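Local atomic coordinates of Pre-mRNA-splicing factor SAD1 (Saccharomyces cerevisiae, PDB entry 4MSX), a protein that promotes assembly of newly made U4 snRNA into the U4/U6 snRNP and is required for pre-mRNA splicing, although it is a catalytically inactive relative of deubiquitinases. Residues P207-F212 with I229-I234; D326-S331 with T348-K353; F379-R384 with T396-S401. All coordinates share one frame; numbering follows the deposited sequence. Where two conformers were deposited one is given.

Contact 1: P207-F212 with I229-I234; sequences PVRDHF and ICVKKI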
loop_
_atom_site.group_PDB
_atom_site.type_symbol
_atom_site.label_atom_id
_atom_site.label_comp_id
_atom_site.label_asym_id
_atom_site.label_seq_id
_atom_site.Cartn_x
_atom_site.Cartn_y
_atom_site.Cartn_z
ATOM N N PRO A 207 -3.471 11.088 -7.435
ATOM C CA PRO A 207 -4.619 10.904 -8.349
ATOM C C PRO A 207 -5.254 9.549 -8.217
ATOM O O PRO A 207 -6.452 9.360 -8.465
ATOM C CB PRO A 207 -4.006 11.004 -9.759
ATOM C CG PRO A 207 -2.578 11.525 -9.562
ATOM C CD PRO A 207 -2.186 11.338 -8.131
ATOM N N VAL A 208 -4.437 8.558 -7.874
ATOM C CA VAL A 208 -4.970 7.237 -7.622
ATOM C C VAL A 208 -5.640 7.252 -6.257
ATOM O O VAL A 208 -6.759 6.748 -6.092
ATOM C CB VAL A 208 -3.799 6.157 -7.652
ATOM C CG1 VAL A 208 -4.389 4.803 -7.406
ATOM C CG2 VAL A 208 -3.051 6.230 -8.987
ATOM N N ARG A 209 -4.943 7.796 -5.268
ATOM C CA ARG A 209 -5.475 7.829 -3.911
ATOM C C ARG A 209 -6.827 8.547 -3.921
ATOM O O ARG A 209 -7.851 8.042 -3.382
ATOM C CB ARG A 209 -4.560 8.607 -2.976
ATOM C CG ARG A 209 -5.139 8.737 -1.545
ATOM C CD ARG A 209 -4.390 9.808 -0.778
ATOM N NE ARG A 209 -4.834 11.142 -1.278
ATOM C CZ ARG A 209 -4.439 12.295 -0.750
ATOM N NH1 ARG A 209 -3.609 12.280 0.280
ATOM N NH2 ARG A 209 -4.869 13.472 -1.254
ATOM N N ASP A 210 -6.846 9.729 -4.540
ATOM C CA ASP A 210 -8.101 10.535 -4.503
ATOM C C ASP A 210 -9.271 9.780 -5.114
ATOM O O ASP A 210 -10.410 9.805 -4.601
ATOM C CB ASP A 210 -7.913 11.883 -5.214
ATOM C CG ASP A 210 -7.099 12.853 -4.389
ATOM O OD1 ASP A 210 -6.575 12.417 -3.331
ATOM O OD2 ASP A 210 -6.971 14.056 -4.789
ATOM N N HIS A 211 -9.005 9.075 -6.211
ATOM C CA HIS A 211 -10.071 8.322 -6.855
ATOM C C HIS A 211 -10.616 7.234 -5.904
ATOM O O HIS A 211 -11.853 6.989 -5.829
ATOM C CB HIS A 211 -9.583 7.666 -8.144
ATOM C CG HIS A 211 -10.684 7.053 -8.950
ATOM N ND1 HIS A 211 -11.487 7.807 -9.791
ATOM C CD2 HIS A 211 -11.130 5.778 -9.042
ATOM C CE1 HIS A 211 -12.392 7.016 -10.346
ATOM N NE2 HIS A 211 -12.200 5.784 -9.905
ATOM N N PHE A 212 -9.704 6.547 -5.200
ATOM C CA PHE A 212 -10.157 5.482 -4.262
ATOM C C PHE A 212 -10.921 6.070 -3.065
ATOM O O PHE A 212 -11.881 5.452 -2.566
ATOM C CB PHE A 212 -8.946 4.712 -3.685
ATOM C CG PHE A 212 -8.459 3.573 -4.561
ATOM C CD1 PHE A 212 -9.301 2.546 -4.909
ATOM C CD2 PHE A 212 -7.149 3.546 -5.007
ATOM C CE1 PHE A 212 -8.835 1.456 -5.674
ATOM C CE2 PHE A 212 -6.667 2.464 -5.801
ATOM C CZ PHE A 212 -7.516 1.437 -6.132
ATOM N N ILE A 229 -11.109 -0.344 -0.027
ATOM C CA ILE A 229 -11.241 -0.207 1.405
ATOM C C ILE A 229 -9.860 -0.128 2.108
ATOM O O ILE A 229 -9.723 0.595 3.089
ATOM C CB ILE A 229 -12.207 -1.321 1.985
ATOM C CG1 ILE A 229 -13.654 -0.988 1.509
ATOM C CG2 ILE A 229 -12.075 -1.414 3.492
ATOM C CD1 ILE A 229 -14.635 -2.124 1.600
ATOM N N CYS A 230 -8.858 -0.909 1.659
ATOM C CA CYS A 230 -7.508 -0.774 2.243
ATOM C C CYS A 230 -7.012 0.683 2.120
ATOM O O CYS A 230 -6.432 1.251 3.071
ATOM C CB CYS A 230 -6.508 -1.658 1.481
ATOM S SG CYS A 230 -6.844 -3.463 1.807
ATOM N N VAL A 231 -7.176 1.242 0.919
ATOM C CA VAL A 231 -6.661 2.616 0.643
ATOM C C VAL A 231 -7.431 3.607 1.527
ATOM O O VAL A 231 -6.835 4.479 2.147
ATOM C CB VAL A 231 -6.782 2.995 -0.857
ATOM C CG1 VAL A 231 -6.382 4.493 -1.066
ATOM C CG2 VAL A 231 -5.920 2.043 -1.720
ATOM N N LYS A 232 -8.751 3.414 1.645
ATOM C CA LYS A 232 -9.531 4.291 2.547
ATOM C C LYS A 232 -9.095 4.204 4.009
ATOM O O LYS A 232 -9.073 5.231 4.731
ATOM C CB LYS A 232 -11.022 3.975 2.447
ATOM C CG LYS A 232 -11.621 4.343 1.057
ATOM C CD LYS A 232 -13.031 3.667 0.974
ATOM C CE LYS A 232 -13.662 3.709 -0.389
ATOM N NZ LYS A 232 -14.023 5.062 -0.691
ATOM N N LYS A 233 -8.726 3.003 4.474
ATOM C CA LYS A 233 -8.239 2.910 5.846
ATOM C C LYS A 233 -6.871 3.478 5.999
ATOM O O LYS A 233 -6.559 4.030 7.061
ATOM C CB LYS A 233 -8.207 1.406 6.304
ATOM C CG LYS A 233 -9.646 0.880 6.504
ATOM C CD LYS A 233 -9.656 -0.673 6.738
ATOM C CE LYS A 233 -11.094 -1.111 7.128
ATOM N NZ LYS A 233 -11.083 -2.671 7.260
ATOM N N ILE A 234 -5.996 3.284 4.981
ATOM C CA ILE A 234 -4.621 3.813 5.112
ATOM C C ILE A 234 -4.654 5.324 5.409
ATOM O O ILE A 234 -3.796 5.860 6.144
ATOM C CB ILE A 234 -3.839 3.509 3.817
ATOM C CG1 ILE A 234 -3.423 2.007 3.855
ATOM C CG2 ILE A 234 -2.623 4.478 3.622
ATOM C CD1 ILE A 234 -2.940 1.515 2.462
#

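Contact 2: D326-S331 with T348-K353; sequences DLPEFS and TKLLTK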
loop_
_atom_site.group_PDB
_atom_site.type_symbol
_atom_site.label_atom_id
_atom_site.label_comp_id
_atom_site.label_asym_id
_atom_site.label_seq_id
_atom_site.Cartn_x
_atom_site.Cartn_y
_atom_site.Cartn_z
ATOM N N ASP A 326 19.900 -1.024 -14.386
ATOM C CA ASP A 326 20.915 -2.034 -14.083
ATOM C C ASP A 326 22.107 -1.406 -13.359
ATOM O O ASP A 326 22.533 -0.356 -13.712
ATOM C CB ASP A 326 21.396 -2.699 -15.372
ATOM C CG ASP A 326 20.314 -3.566 -16.030
ATOM O OD1 ASP A 326 19.652 -4.385 -15.324
ATOM O OD2 ASP A 326 20.108 -3.395 -17.256
ATOM N N LEU A 327 22.669 -2.101 -12.380
ATOM C CA LEU A 327 23.745 -1.553 -11.604
ATOM C C LEU A 327 25.077 -2.093 -12.145
ATOM O O LEU A 327 25.136 -3.168 -12.732
ATOM C CB LEU A 327 23.609 -1.977 -10.151
ATOM C CG LEU A 327 22.274 -1.428 -9.537
ATOM C CD1 LEU A 327 22.048 -2.089 -8.176
ATOM C CD2 LEU A 327 22.273 0.089 -9.428
ATOM N N PRO A 328 26.149 -1.364 -11.906
ATOM C CA PRO A 328 27.424 -1.891 -12.413
ATOM C C PRO A 328 27.773 -3.252 -11.773
ATOM O O PRO A 328 27.385 -3.531 -10.618
ATOM C CB PRO A 328 28.432 -0.782 -12.062
ATOM C CG PRO A 328 27.778 0.084 -11.055
ATOM C CD PRO A 328 26.277 -0.076 -11.202
ATOM N N GLU A 329 28.498 -4.103 -12.512
ATOM C CA GLU A 329 28.862 -5.438 -12.016
ATOM C C GLU A 329 29.426 -5.398 -10.589
ATOM O O GLU A 329 30.165 -4.498 -10.225
ATOM C CB GLU A 329 29.870 -6.119 -12.960
ATOM C CG GLU A 329 29.656 -7.624 -13.000
ATOM C CD GLU A 329 30.649 -8.341 -13.895
ATOM O OE1 GLU A 329 31.157 -7.717 -14.856
ATOM O OE2 GLU A 329 30.925 -9.533 -13.633
ATOM N N PHE A 330 29.006 -6.344 -9.758
ATOM C CA PHE A 330 29.330 -6.274 -8.335
ATOM C C PHE A 330 29.826 -7.629 -7.882
ATOM O O PHE A 330 29.192 -8.668 -8.162
ATOM C CB PHE A 330 28.083 -5.893 -7.505
ATOM C CG PHE A 330 28.325 -5.842 -5.997
ATOM C CD1 PHE A 330 28.845 -4.688 -5.421
ATOM C CD2 PHE A 330 28.038 -6.944 -5.173
ATOM C CE1 PHE A 330 29.083 -4.630 -4.046
ATOM C CE2 PHE A 330 28.258 -6.886 -3.776
ATOM C CZ PHE A 330 28.792 -5.721 -3.228
ATOM N N SER A 331 30.929 -7.634 -7.146
ATOM C CA SER A 331 31.435 -8.897 -6.590
ATOM C C SER A 331 31.071 -9.015 -5.109
ATOM O O SER A 331 31.525 -8.219 -4.286
ATOM C CB SER A 331 32.967 -9.032 -6.728
ATOM O OG SER A 331 33.354 -10.183 -5.959
ATOM N N THR A 348 22.200 9.735 -11.471
ATOM C CA THR A 348 22.169 10.444 -12.773
ATOM C C THR A 348 22.998 9.641 -13.776
ATOM O O THR A 348 22.726 9.640 -14.977
ATOM C CB THR A 348 22.772 11.869 -12.669
ATOM O OG1 THR A 348 24.068 11.760 -12.069
ATOM C CG2 THR A 348 21.899 12.751 -11.832
ATOM N N LYS A 349 24.000 8.935 -13.276
ATOM C CA LYS A 349 24.831 8.156 -14.150
ATOM C C LYS A 349 24.082 6.888 -14.600
ATOM O O LYS A 349 24.300 6.394 -15.698
ATOM C CB LYS A 349 26.152 7.813 -13.445
ATOM C CG LYS A 349 27.011 6.814 -14.209
ATOM C CD LYS A 349 28.470 7.275 -14.295
ATOM C CE LYS A 349 29.391 6.180 -14.848
ATOM N NZ LYS A 349 30.740 6.711 -15.234
ATOM N N LEU A 350 23.199 6.336 -13.760
ATOM C CA LEU A 350 22.381 5.181 -14.214
ATOM C C LEU A 350 21.442 5.636 -15.337
ATOM O O LEU A 350 21.039 4.857 -16.170
ATOM C CB LEU A 350 21.572 4.587 -13.035
ATOM C CG LEU A 350 22.405 3.954 -11.905
ATOM C CD1 LEU A 350 21.500 3.577 -10.675
ATOM C CD2 LEU A 350 23.196 2.734 -12.400
ATOM N N LEU A 351 21.053 6.899 -15.341
ATOM C CA LEU A 351 20.099 7.381 -16.341
ATOM C C LEU A 351 20.768 7.847 -17.656
ATOM O O LEU A 351 20.065 8.288 -18.576
ATOM C CB LEU A 351 19.248 8.493 -15.750
ATOM C CG LEU A 351 18.258 7.985 -14.692
ATOM C CD1 LEU A 351 17.736 9.133 -13.864
ATOM C CD2 LEU A 351 17.065 7.213 -15.373
ATOM N N THR A 352 22.100 7.722 -17.745
ATOM C CA THR A 352 22.869 8.221 -18.914
ATOM C C THR A 352 22.391 7.609 -20.219
ATOM O O THR A 352 22.302 8.280 -21.225
ATOM C CB THR A 352 24.375 7.863 -18.876
ATOM O OG1 THR A 352 24.891 8.006 -17.563
ATOM C CG2 THR A 352 25.158 8.780 -19.828
ATOM N N LYS A 353 22.156 6.313 -20.180
ATOM C CA LYS A 353 21.472 5.590 -21.236
ATOM C C LYS A 353 20.469 6.488 -21.975
ATOM O O LYS A 353 20.464 6.531 -23.198
ATOM C CB LYS A 353 20.694 4.462 -20.565
ATOM C CG LYS A 353 20.720 3.147 -21.268
ATOM C CD LYS A 353 20.030 2.136 -20.419
ATOM C CE LYS A 353 20.162 0.759 -21.011
ATOM N NZ LYS A 353 19.147 -0.154 -20.415
HETATM O O HOH W 1 19.310 0.317 -17.085
#

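Contact 3: F379-R384 with T396-S401; sequences FNRFDR and TLVEFS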
loop_
_atom_site.group_PDB
_atom_site.type_symbol
_atom_site.label_atom_id
_atom_site.label_comp_id
_atom_site.label_asym_id
_atom_site.label_seq_id
_atom_site.Cartn_x
_atom_site.Cartn_y
_atom_site.Cartn_z
ATOM N N PHE A 379 15.899 -0.736 -8.863
ATOM C CA PHE A 379 17.375 -0.961 -8.947
ATOM C C PHE A 379 17.596 -2.443 -8.940
ATOM O O PHE A 379 17.157 -3.126 -8.020
ATOM C CB PHE A 379 18.066 -0.259 -7.801
ATOM C CG PHE A 379 17.823 1.234 -7.852
ATOM C CD1 PHE A 379 18.604 2.054 -8.680
ATOM C CD2 PHE A 379 16.750 1.794 -7.187
ATOM C CE1 PHE A 379 18.325 3.442 -8.779
ATOM C CE2 PHE A 379 16.448 3.164 -7.290
ATOM C CZ PHE A 379 17.241 3.984 -8.078
ATOM N N ASN A 380 18.272 -2.956 -9.965
ATOM C CA ASN A 380 18.239 -4.411 -10.163
ATOM C C ASN A 380 19.229 -5.096 -9.221
ATOM O O ASN A 380 20.331 -5.439 -9.628
ATOM C CB ASN A 380 18.574 -4.739 -11.603
ATOM C CG ASN A 380 18.330 -6.209 -11.918
ATOM O OD1 ASN A 380 17.697 -6.918 -11.122
ATOM N ND2 ASN A 380 18.819 -6.672 -13.058
ATOM N N ARG A 381 18.838 -5.279 -7.974
ATOM C CA ARG A 381 19.708 -5.892 -6.955
ATOM C C ARG A 381 19.916 -7.406 -7.107
ATOM O O ARG A 381 21.007 -7.930 -6.801
ATOM C CB ARG A 381 19.076 -5.678 -5.584
ATOM C CG ARG A 381 18.836 -4.181 -5.227
ATOM C CD ARG A 381 20.169 -3.481 -4.858
ATOM N NE ARG A 381 19.986 -2.038 -4.604
ATOM C CZ ARG A 381 21.001 -1.207 -4.355
ATOM N NH1 ARG A 381 22.278 -1.660 -4.365
ATOM N NH2 ARG A 381 20.744 0.058 -4.120
ATOM N N PHE A 382 18.858 -8.107 -7.508
ATOM C CA PHE A 382 18.835 -9.579 -7.406
ATOM C C PHE A 382 19.054 -10.332 -8.676
ATOM O O PHE A 382 18.328 -10.176 -9.645
ATOM C CB PHE A 382 17.460 -10.039 -6.926
ATOM C CG PHE A 382 17.130 -9.568 -5.556
ATOM C CD1 PHE A 382 18.014 -9.778 -4.519
ATOM C CD2 PHE A 382 15.942 -8.888 -5.301
ATOM C CE1 PHE A 382 17.748 -9.336 -3.237
ATOM C CE2 PHE A 382 15.649 -8.443 -4.018
ATOM C CZ PHE A 382 16.566 -8.650 -2.985
ATOM N N ASP A 383 19.985 -11.263 -8.621
ATOM C CA ASP A 383 20.113 -12.222 -9.702
ATOM C C ASP A 383 19.417 -13.509 -9.192
ATOM O O ASP A 383 20.030 -14.338 -8.518
ATOM C CB ASP A 383 21.605 -12.382 -10.085
ATOM C CG ASP A 383 21.855 -13.526 -11.072
ATOM O OD1 ASP A 383 20.896 -14.034 -11.710
ATOM O OD2 ASP A 383 23.035 -13.893 -11.210
ATOM N N ARG A 384 18.109 -13.640 -9.498
ATOM C CA ARG A 384 17.293 -14.741 -8.960
ATOM C C ARG A 384 17.636 -16.091 -9.565
ATOM O O ARG A 384 17.341 -17.130 -8.967
ATOM C CB ARG A 384 15.804 -14.497 -9.189
ATOM C CG ARG A 384 15.329 -13.198 -8.653
ATOM C CD ARG A 384 15.160 -13.205 -7.155
ATOM N NE ARG A 384 13.949 -12.469 -6.810
ATOM C CZ ARG A 384 13.562 -12.178 -5.573
ATOM N NH1 ARG A 384 14.299 -12.568 -4.533
ATOM N NH2 ARG A 384 12.410 -11.528 -5.389
ATOM N N THR A 396 25.906 -2.278 -4.677
ATOM C CA THR A 396 26.454 -0.987 -5.104
ATOM C C THR A 396 25.686 0.123 -4.409
ATOM O O THR A 396 24.435 0.111 -4.352
ATOM C CB THR A 396 26.379 -0.811 -6.645
ATOM O OG1 THR A 396 27.072 -1.889 -7.293
ATOM C CG2 THR A 396 26.967 0.499 -7.081
ATOM N N LEU A 397 26.416 1.093 -3.869
ATOM C CA LEU A 397 25.787 2.217 -3.204
ATOM C C LEU A 397 25.254 3.218 -4.210
ATOM O O LEU A 397 26.019 3.907 -4.906
ATOM C CB LEU A 397 26.747 2.874 -2.223
ATOM C CG LEU A 397 26.168 4.091 -1.486
ATOM C CD1 LEU A 397 24.951 3.669 -0.705
ATOM C CD2 LEU A 397 27.265 4.634 -0.552
ATOM N N VAL A 398 23.925 3.306 -4.293
ATOM C CA VAL A 398 23.290 4.233 -5.226
ATOM C C VAL A 398 23.041 5.591 -4.562
ATOM O O VAL A 398 22.270 5.722 -3.578
ATOM C CB VAL A 398 21.907 3.674 -5.799
ATOM C CG1 VAL A 398 21.280 4.706 -6.724
ATOM C CG2 VAL A 398 22.108 2.381 -6.533
ATOM N N GLU A 399 23.702 6.606 -5.104
ATOM C CA GLU A 399 23.618 7.960 -4.566
ATOM C C GLU A 399 22.547 8.796 -5.255
ATOM O O GLU A 399 22.483 8.840 -6.476
ATOM C CB GLU A 399 25.007 8.619 -4.670
ATOM C CG GLU A 399 25.949 7.789 -3.768
ATOM C CD GLU A 399 27.422 8.025 -3.960
ATOM O OE1 GLU A 399 28.182 7.369 -3.200
ATOM O OE2 GLU A 399 27.818 8.821 -4.839
ATOM N N PHE A 400 21.719 9.470 -4.466
ATOM C CA PHE A 400 20.671 10.295 -5.025
ATOM C C PHE A 400 20.328 11.360 -3.987
ATOM O O PHE A 400 20.587 11.177 -2.798
ATOM C CB PHE A 400 19.424 9.454 -5.362
ATOM C CG PHE A 400 18.867 8.691 -4.157
ATOM C CD1 PHE A 400 17.997 9.313 -3.299
ATOM C CD2 PHE A 400 19.248 7.377 -3.915
ATOM C CE1 PHE A 400 17.442 8.606 -2.182
ATOM C CE2 PHE A 400 18.737 6.651 -2.806
ATOM C CZ PHE A 400 17.819 7.302 -1.937
ATOM N N SER A 401 19.744 12.446 -4.445
ATOM C CA SER A 401 19.249 13.500 -3.558
ATOM C C SER A 401 17.768 13.573 -3.792
ATOM O O SER A 401 17.154 12.586 -4.215
ATOM C CB SER A 401 19.913 14.855 -3.892
ATOM O OG SER A 401 19.513 15.308 -5.187
HETATM O O HOH W 2 22.234 1.777 -2.568
#

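Contact 1: P207-F212 with I229-I234
Phe212 and Val231 mark the place where helical segments 207-212 and 229-234 pass almost crosswise, their axes 9.6 Å apart at closest approach, with a signed crossing angle of -103°. So steep a crossing brings few residues together, and three side chains carry most of the contact. Val231 divides its work between its two branches: CG1 packs 3.7 Å from Phe212 CB, while CG2 lies over one face of the Phe212 ring, 4.2 Å from the ring centroid, as a CH-pi contact. The division follows from the first torsion, for with CG1 anti to the backbone N (chi1 174°) the other methyl is left on the side of the ring. At the margin, Arg209 CG comes within 4.4 Å of Val231 CG1 before its chain leads off to grip Asp210, NE and NH2 both donating to OD1, and to make a cation-pi interaction with Trp235.

Polar attachment comes from Lys232. Its chain runs extended and bends only at the last torsion, which delivers NZ to Phe212 O at 2.9 Å, in the carbonyl plane. The same ammonium also donates to Asn215 O, so it gathers carbonyls where helix 206-214 ends and the helix dipole would probably welcome positive charge. A methionine here would probably leave the Phe212 and Asn215 carbonyls without their charged donor. Around this crossing in the helical part of the USP fold, Val231 also touches Ser203 of helix 189-203, and Phe212 reaches Leu284 of helix 282-292.

Contact 2: D326-S331 with T348-K353
Leu327 and Leu350 fasten the loop leaving strand 323-325 to the short helix 347-350, which follows strand 344-346 in the USP-like domain. The two leucines cross at an oblique angle and meet through their methyl groups, Leu327 CD2 lying 3.8 Å from Leu350 CD1 and 4.1 Å from Leu350 CD2. Leu327 leaves its backbone pointing away from the helix, but the end of its side chain comes back toward it. Leu350 starts toward the loop, and its CG, anti to the carbonyl carbon (chi1 -65°), carries both methyls to it; CD2 presses on the backbone, 3.4 Å from Asp326 O. Pro328 CD adds a looser contact, 4.3 Å from Leu350 CD2. Both leucines also touch Val398 of strand 397-399.

Where helix 347-350 ends, Lys349 O receives Thr352 N at 3.3 Å and Thr352 OG1 from the same face of its carbonyl plane, which ties the turn that leads to Lys353. The lysine then reaches back along the outside of the contact. A water accepts from Asp326 N at 3.1 Å and, weakly, from Lys353 NZ, bridging loop and helix. Asp326 OD2 and Lys353 NZ stay 4.6 Å apart, near but not in contact, and Lys353 also makes a cation-pi interaction with Phe366. Methyl packing therefore supplies the direct joining here, whereas the polar fringe rests on one water, weakly held by the lysine, and on opposite charges that would probably attract only modestly at this surface.

Contact 3: F379-R384 with T396-S401
The guanidinium of Arg381 meets Thr396 at its edge and Val398 at a slant. Thr396 O lies near the guanidinium plane and takes a hydrogen bond from NH1 of 2.8 Å, nearly straight at 164°, with the donor tilted 17° from the plane of the carbonyl. Val398 CG2 approaches obliquely, 3.6 Å from Arg381 NH2. The ring of Phe379 is likewise met at a slant, its CE1 lying 3.8 Å from Val398 CG1. Beside them, the Phe382 ring carries Arg381 CB over the centre of one face, 4.3 Å above the plane, and turns in edge-to-face contact with His419.

Val398 thus serves two unlike neighbours, CG1 meeting the aromatic ring at CE1 while CG2 spans from Arg381 NH2 to Phe379 CD1, 4.1 Å away. The arginine reaches strand 397-399 by bending at its second torsion (chi2 -75°), which turns the rest of the extended chain across from the loop. That loop opens with an inverse gamma turn centred on Asn380, so the backbone folds sharply as it leaves strand 374-379.

A water completes the grip: it accepts from Arg381 NH2 at 2.8 Å and from Val398 N at 2.9 Å. Outside the two segments, NH1 also donates to Asn394 O, and NE to Thr473 O of strand 472-480, where the arginine side chain touches Glu472 as well. The N-H groups of this buried guanidinium thus find two backbone carbonyls on NH1, another on NE and a water on NH2. These acceptors hold the guanidinium in a definite plane and pin together the loop, strand 397-399 and strand 472-480, while the valine methyls and the Phe379 ring furnish the apolar flank.

Contacts 1 and 3 are buried and contact 2 lies at the surface, although all three belong to the USP-like domain. Contact 1 stands alone among helices, about 20 Å from contact 3 between nearest atoms. Contacts 2 and 3, with centres about 8 Å apart, share one apolar cluster: Leu327 CD2 packs 3.7 Å from Val398 CG2, and Leu350 CD1 lies 3.7 Å from Phe379 CE1. Chemistry follows place. In both buried contacts a basic side chain donates directly to backbone carbonyls, at a helix end in contact 1 and beside a short strand in contact 3, whereas in contact 2 a lysine reaches its partner segment weakly, through water.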